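Local atomic coordinates of DUF1805 domain-containing protein (Thermoplasma acidophilum, PDB entry 1QW2), a protein that is of unknown function and, in its crystals, forms a four-chain assembly in which beta-sheets continue and pack across subunit boundaries. Residues Ile10-Ile15 with Val19-Lys24; Pro31-Lys36 with Ala42-Leu47. One frame throughout, in Å; residues are numbered along the deposited sequence.

In the fold
The two contacts are consecutive antiparallel hairpins of one mixed sheet, in series along the chain: contact 1 pairs strands 3-15 and 18-25, and contact 2 pairs strands 32-36 and 41-43. Their centres lie about 12 Å apart. Strands 18-25 and 32-36 are neighbours, so the hairpins join edge to edge; Phe23 N lies 2.9 Å from Phe34 O, a probable hydrogen bond. Helix 68-73 packs on one face of both hairpins. On the other face, Phe23 and Phe34 meet, and both contacts touch the third subunit. Contact 1 also pairs with a strand of the second subunit, making this meander part of both the chain's core and its assembly.

Contact 1. Residues Ile10-Ile15 with Val19-Lys24; sequences IDSIEI and VYQFFK
The side chains of Ser12 and Gln21 meet because Ser12 OG lies beside its own backbone N (chi1 -63°) while Gln21 bends at its second torsion (chi2 -64°), folding its amide back across the strand pair. Gln21 NE2 then donates to Ser12 OG at 3.2 Å, a moderately bent bond (149° at the hydrogen) with the hydroxyl tilted a little from the amide plane. Strands 10-15 and 19-24 are antiparallel neighbours. In the hydrogen-bonded pair Asp11 with Phe22, Asp11 N reaches Phe22 O at 2.9 Å and Phe22 N reaches Asp11 O at 2.8 Å; Ile13 and Tyr20 repeat the pattern. On the face holding Ile13 and Tyr20, Ile13 CG1 packs 3.9 Å from Tyr20 CB. Tyrosine suits the end of the hairpin: Ile15 O lies at the edge of its ring, in plane, and a water bridges the same oxygen (2.7 Å) to Tyr20 OH (2.8 Å). On the other face, Ile10 CG1 approaches the edge of the Phe23 ring, CD2, at 3.9 Å. Ser12 OG and Gln21 OE1 also bond to Gln21 and Ser12 of the fourth subunit. A leucine in place of Gln21 would probably leave Ser12 OG without either amide partner, breaking this buried link between subunits. The chemistry thus implies a reciprocal polar network within an otherwise largely apolar interface, where hydroxyl and amide satisfy each other.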
loop_
_atom_site.group_PDB
_atom_site.type_symbol
_atom_site.label_atom_id
_atom_site.label_comp_id
_atom_site.label_asym_id
_atom_site.label_seq_id
_atom_site.Cartn_x
_atom_site.Cartn_y
_atom_site.Cartn_z
ATOM N N ILE A 10 3.018 5.156 0.517
ATOM C CA ILE A 10 2.348 5.119 1.807
ATOM C C ILE A 10 3.424 5.352 2.851
ATOM O O ILE A 10 4.323 4.531 3.017
ATOM C CB ILE A 10 1.699 3.749 2.052
ATOM C CG1 ILE A 10 0.839 3.367 0.848
ATOM C CG2 ILE A 10 0.852 3.794 3.318
ATOM C CD1 ILE A 10 0.405 1.920 0.849
ATOM N N ASP A 11 3.342 6.475 3.550
ATOM C CA ASP A 11 4.342 6.790 4.554
ATOM C C ASP A 11 3.735 7.083 5.907
ATOM O O ASP A 11 2.676 7.700 6.008
ATOM C CB ASP A 11 5.165 8.000 4.112
ATOM C CG ASP A 11 5.948 7.747 2.841
ATOM O OD1 ASP A 11 6.336 8.735 2.184
ATOM O OD2 ASP A 11 6.186 6.569 2.498
ATOM N N SER A 12 4.413 6.625 6.951
ATOM C CA SER A 12 3.975 6.882 8.310
ATOM C C SER A 12 4.897 7.990 8.787
ATOM O O SER A 12 6.114 7.814 8.840
ATOM C CB SER A 12 4.149 5.637 9.182
ATOM O OG SER A 12 3.335 4.580 8.710
ATOM N N ILE A 13 4.323 9.141 9.111
ATOM C CA ILE A 13 5.124 10.263 9.566
ATOM C C ILE A 13 4.707 10.703 10.955
ATOM O O ILE A 13 3.577 10.468 11.383
ATOM C CB ILE A 13 5.009 11.463 8.603
ATOM C CG1 ILE A 13 3.567 11.970 8.568
ATOM C CG2 ILE A 13 5.454 11.049 7.206
ATOM C CD1 ILE A 13 3.382 13.218 7.729
ATOM N N GLU A 14 5.636 11.335 11.662
ATOM C CA GLU A 14 5.367 11.815 13.005
ATOM C C GLU A 14 5.558 13.324 13.044
ATOM O O GLU A 14 6.568 13.847 12.570
ATOM C CB GLU A 14 6.302 11.135 14.007
ATOM C CG GLU A 14 6.010 11.472 15.456
ATOM C CD GLU A 14 6.812 10.620 16.418
ATOM O OE1 GLU A 14 6.653 9.380 16.387
ATOM O OE2 GLU A 14 7.601 11.186 17.203
ATOM N N ILE A 15 4.569 14.015 13.598
ATOM C CA ILE A 15 4.608 15.465 13.713
ATOM C C ILE A 15 4.090 15.834 15.093
ATOM O O ILE A 15 2.987 15.442 15.472
ATOM C CB ILE A 15 3.710 16.141 12.656
ATOM C CG1 ILE A 15 4.123 15.692 11.254
ATOM C CG2 ILE A 15 3.813 17.657 12.779
ATOM C CD1 ILE A 15 3.224 16.216 10.150
ATOM N N VAL A 19 1.224 10.508 15.179
ATOM C CA VAL A 19 1.441 9.721 13.969
ATOM C C VAL A 19 0.360 9.979 12.926
ATOM O O VAL A 19 -0.828 10.048 13.246
ATOM C CB VAL A 19 1.472 8.212 14.288
ATOM C CG1 VAL A 19 1.855 7.425 13.043
ATOM C CG2 VAL A 19 2.455 7.940 15.416
ATOM N N TYR A 20 0.784 10.117 11.674
ATOM C CA TYR A 20 -0.128 10.375 10.567
ATOM C C TYR A 20 0.217 9.469 9.399
ATOM O O TYR A 20 1.360 9.034 9.252
ATOM C CB TYR A 20 -0.006 11.830 10.105
ATOM C CG TYR A 20 -0.332 12.851 11.164
ATOM C CD1 TYR A 20 -1.626 13.345 11.310
ATOM C CD2 TYR A 20 0.651 13.307 12.039
ATOM C CE1 TYR A 20 -1.933 14.272 12.306
ATOM C CE2 TYR A 20 0.357 14.228 13.035
ATOM C CZ TYR A 20 -0.936 14.707 13.164
ATOM O OH TYR A 20 -1.217 15.620 14.153
ATOM N N GLN A 21 -0.774 9.188 8.565
ATOM C CA GLN A 21 -0.553 8.359 7.394
ATOM C C GLN A 21 -0.623 9.247 6.159
ATOM O O GLN A 21 -1.637 9.908 5.923
ATOM C CB GLN A 21 -1.617 7.263 7.302
ATOM C CG GLN A 21 -1.632 6.319 8.495
ATOM C CD GLN A 21 -0.350 5.516 8.630
ATOM O OE1 GLN A 21 -0.129 4.848 9.640
ATOM N NE2 GLN A 21 0.496 5.570 7.609
ATOM N N PHE A 22 0.464 9.294 5.398
ATOM C CA PHE A 22 0.496 10.073 4.170
ATOM C C PHE A 22 0.339 9.094 3.019
ATOM O O PHE A 22 1.025 8.071 2.962
ATOM C CB PHE A 22 1.819 10.822 4.001
ATOM C CG PHE A 22 1.973 11.467 2.650
ATOM C CD1 PHE A 22 1.190 12.561 2.292
ATOM C CD2 PHE A 22 2.871 10.956 1.718
ATOM C CE1 PHE A 22 1.294 13.140 1.028
ATOM C CE2 PHE A 22 2.984 11.527 0.450
ATOM C CZ PHE A 22 2.194 12.620 0.103
ATOM N N PHE A 23 -0.568 9.408 2.106
ATOM C CA PHE A 23 -0.808 8.556 0.955
ATOM C C PHE A 23 -0.803 9.380 -0.320
ATOM O O PHE A 23 -1.314 10.497 -0.348
ATOM C CB PHE A 23 -2.158 7.840 1.102
ATOM C CG PHE A 23 -2.555 7.029 -0.101
ATOM C CD1 PHE A 23 -3.358 7.581 -1.101
ATOM C CD2 PHE A 23 -2.127 5.713 -0.237
ATOM C CE1 PHE A 23 -3.728 6.825 -2.218
ATOM C CE2 PHE A 23 -2.489 4.955 -1.344
ATOM C CZ PHE A 23 -3.292 5.513 -2.338
ATOM N N LYS A 24 -0.198 8.831 -1.365
ATOM C CA LYS A 24 -0.155 9.480 -2.666
ATOM C C LYS A 24 -0.249 8.395 -3.721
ATOM O O LYS A 24 0.452 7.388 -3.656
ATOM C CB LYS A 24 1.141 10.267 -2.871
ATOM C CG LYS A 24 1.202 10.914 -4.250
ATOM C CD LYS A 24 2.492 11.686 -4.468
ATOM C CE LYS A 24 2.567 12.205 -5.895
ATOM N NZ LYS A 24 3.826 12.953 -6.152
HETATM O O HOH W 1 0.836 17.099 15.393
#

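Contact 2. Residues Pro31-Lys36 with Ala42-Leu47; sequences PLLFIK and AMCGYL
Cys44 meets Leu33 where the hairpin's regular pairing gives out. Its CB lies 3.7 Å from Leu33 CD2, an apolar contact. One bond further, SG stands between the backbone N and the carbonyl carbon (chi1 64°), which turns it toward Leu33 N; that N-H donates to SG at 3.5 Å in a nearly straight bond (168° at the hydrogen). The sulfur thus takes the place a backbone carbonyl would fill had the pairing continued, while Cys44 N still donates to Leu33 O at 3.1 Å. Cysteine, small and with a sulfur able to accept a hydrogen bond, fits this exit into the type I turn Cys44-Leu47. Before the turn, Ile35 and Ala42 form a hydrogen-bonded pair, with Ile35 N to Ala42 O at 2.9 Å. In the next pair, Phe34 CB packs 3.9 Å from CG of Met43, modelled as selenomethionine, and the phenyl ring leads away from strand 41-43. Within the turn, Tyr46 brings its ring edge, CE2, to 3.5 Å from Pro31 O, which lies in the ring plane; its hydroxyl bonds to Ala30 O and to Asp57 of the third subunit. The hairpin lies between strands 18-25 and 59-61. Leu33, Ile35 and Ala42 pack against Met71 of helix 68-73, whereas on the other face Phe34 meets Phe23 and Met43 touches Met43 of the third subunit.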
loop_
_atom_site.group_PDB
_atom_site.type_symbol
_atom_site.label_atom_id
_atom_site.label_comp_id
_atom_site.label_asym_id
_atom_site.label_seq_id
_atom_site.Cartn_x
_atom_site.Cartn_y
_atom_site.Cartn_z
ATOM N N PRO A 31 -2.550 13.844 -9.245
ATOM C CA PRO A 31 -2.439 12.714 -8.319
ATOM C C PRO A 31 -3.405 12.890 -7.153
ATOM O O PRO A 31 -3.945 13.972 -6.938
ATOM C CB PRO A 31 -0.990 12.791 -7.858
ATOM C CG PRO A 31 -0.757 14.276 -7.805
ATOM C CD PRO A 31 -1.410 14.767 -9.091
ATOM N N LEU A 32 -3.626 11.813 -6.411
ATOM C CA LEU A 32 -4.485 11.858 -5.242
ATOM C C LEU A 32 -3.556 11.762 -4.045
ATOM O O LEU A 32 -2.680 10.902 -4.005
ATOM C CB LEU A 32 -5.454 10.669 -5.234
ATOM C CG LEU A 32 -6.325 10.459 -3.985
ATOM C CD1 LEU A 32 -7.421 9.456 -4.306
ATOM C CD2 LEU A 32 -5.492 9.967 -2.815
ATOM N N LEU A 33 -3.713 12.659 -3.083
ATOM C CA LEU A 33 -2.892 12.580 -1.893
ATOM C C LEU A 33 -3.632 13.112 -0.688
ATOM O O LEU A 33 -4.439 14.037 -0.792
ATOM C CB LEU A 33 -1.554 13.315 -2.070
ATOM C CG LEU A 33 -1.482 14.779 -2.483
ATOM C CD1 LEU A 33 -0.037 15.261 -2.326
ATOM C CD2 LEU A 33 -1.950 14.941 -3.926
ATOM N N PHE A 34 -3.380 12.479 0.450
ATOM C CA PHE A 34 -3.996 12.885 1.696
ATOM C C PHE A 34 -3.096 12.555 2.875
ATOM O O PHE A 34 -2.140 11.785 2.751
ATOM C CB PHE A 34 -5.382 12.216 1.866
ATOM C CG PHE A 34 -5.344 10.715 2.061
ATOM C CD1 PHE A 34 -4.954 10.156 3.279
ATOM C CD2 PHE A 34 -5.753 9.863 1.042
ATOM C CE1 PHE A 34 -4.976 8.770 3.478
ATOM C CE2 PHE A 34 -5.779 8.474 1.231
ATOM C CZ PHE A 34 -5.392 7.930 2.449
ATOM N N ILE A 35 -3.383 13.195 4.002
ATOM C CA ILE A 35 -2.675 12.969 5.251
ATOM C C ILE A 35 -3.792 12.683 6.244
ATOM O O ILE A 35 -4.698 13.499 6.416
ATOM C CB ILE A 35 -1.901 14.207 5.726
ATOM C CG1 ILE A 35 -0.836 14.586 4.699
ATOM C CG2 ILE A 35 -1.250 13.916 7.084
ATOM C CD1 ILE A 35 -0.085 15.861 5.040
ATOM N N LYS A 36 -3.737 11.528 6.891
ATOM C CA LYS A 36 -4.782 11.167 7.833
ATOM C C LYS A 36 -4.285 10.929 9.248
ATOM O O LYS A 36 -3.288 10.241 9.464
ATOM C CB LYS A 36 -5.526 9.933 7.318
ATOM C CG LYS A 36 -6.696 9.479 8.185
ATOM C CD LYS A 36 -6.287 8.353 9.121
ATOM C CE LYS A 36 -7.470 7.878 9.957
ATOM N NZ LYS A 36 -7.176 6.599 10.663
ATOM N N ALA A 42 -6.581 15.602 5.842
ATOM C CA ALA A 42 -6.385 16.700 4.902
ATOM C C ALA A 42 -6.233 16.012 3.554
ATOM O O ALA A 42 -5.549 14.996 3.449
ATOM C CB ALA A 42 -5.120 17.474 5.230
HETATM N N MSE A 43 -6.872 16.548 2.524
HETATM C CA MSE A 43 -6.770 15.936 1.210
HETATM C C MSE A 43 -6.651 17.001 0.131
HETATM O O MSE A 43 -7.029 18.157 0.339
HETATM C CB MSE A 43 -7.989 15.039 0.945
HETATM C CG MSE A 43 -7.905 14.218 -0.332
HETATM SE SE MSE A 43 -9.333 12.895 -0.429
HETATM C CE MSE A 43 -9.673 12.966 -2.309
ATOM N N CYS A 44 -6.104 16.593 -1.009
ATOM C CA CYS A 44 -5.913 17.463 -2.162
ATOM C C CYS A 44 -7.253 17.880 -2.765
ATOM O O CYS A 44 -8.315 17.545 -2.240
ATOM C CB CYS A 44 -5.080 16.740 -3.223
ATOM S SG CYS A 44 -5.906 15.283 -3.909
ATOM N N GLY A 45 -7.184 18.592 -3.889
ATOM C CA GLY A 45 -8.371 19.085 -4.571
ATOM C C GLY A 45 -9.446 18.085 -4.967
ATOM O O GLY A 45 -10.585 18.477 -5.222
ATOM N N TYR A 46 -9.104 16.803 -5.037
ATOM C CA TYR A 46 -10.097 15.799 -5.397
ATOM C C TYR A 46 -11.135 15.578 -4.295
ATOM O O TYR A 46 -12.162 14.940 -4.529
ATOM C CB TYR A 46 -9.418 14.471 -5.741
ATOM C CG TYR A 46 -8.852 14.395 -7.145
ATOM C CD1 TYR A 46 -9.677 14.538 -8.265
ATOM C CD2 TYR A 46 -7.501 14.125 -7.354
ATOM C CE1 TYR A 46 -9.163 14.406 -9.562
ATOM C CE2 TYR A 46 -6.978 13.992 -8.642
ATOM C CZ TYR A 46 -7.812 14.130 -9.735
ATOM O OH TYR A 46 -7.301 13.959 -11.004
ATOM N N LEU A 47 -10.886 16.118 -3.105
ATOM C CA LEU A 47 -11.834 15.955 -2.008
ATOM C C LEU A 47 -13.109 16.756 -2.210
ATOM O O LEU A 47 -13.070 17.937 -2.558
ATOM C CB LEU A 47 -11.209 16.370 -0.673
ATOM C CG LEU A 47 -12.164 16.315 0.526
ATOM C CD1 LEU A 47 -12.562 14.875 0.797
ATOM C CD2 LEU A 47 -11.496 16.917 1.757
#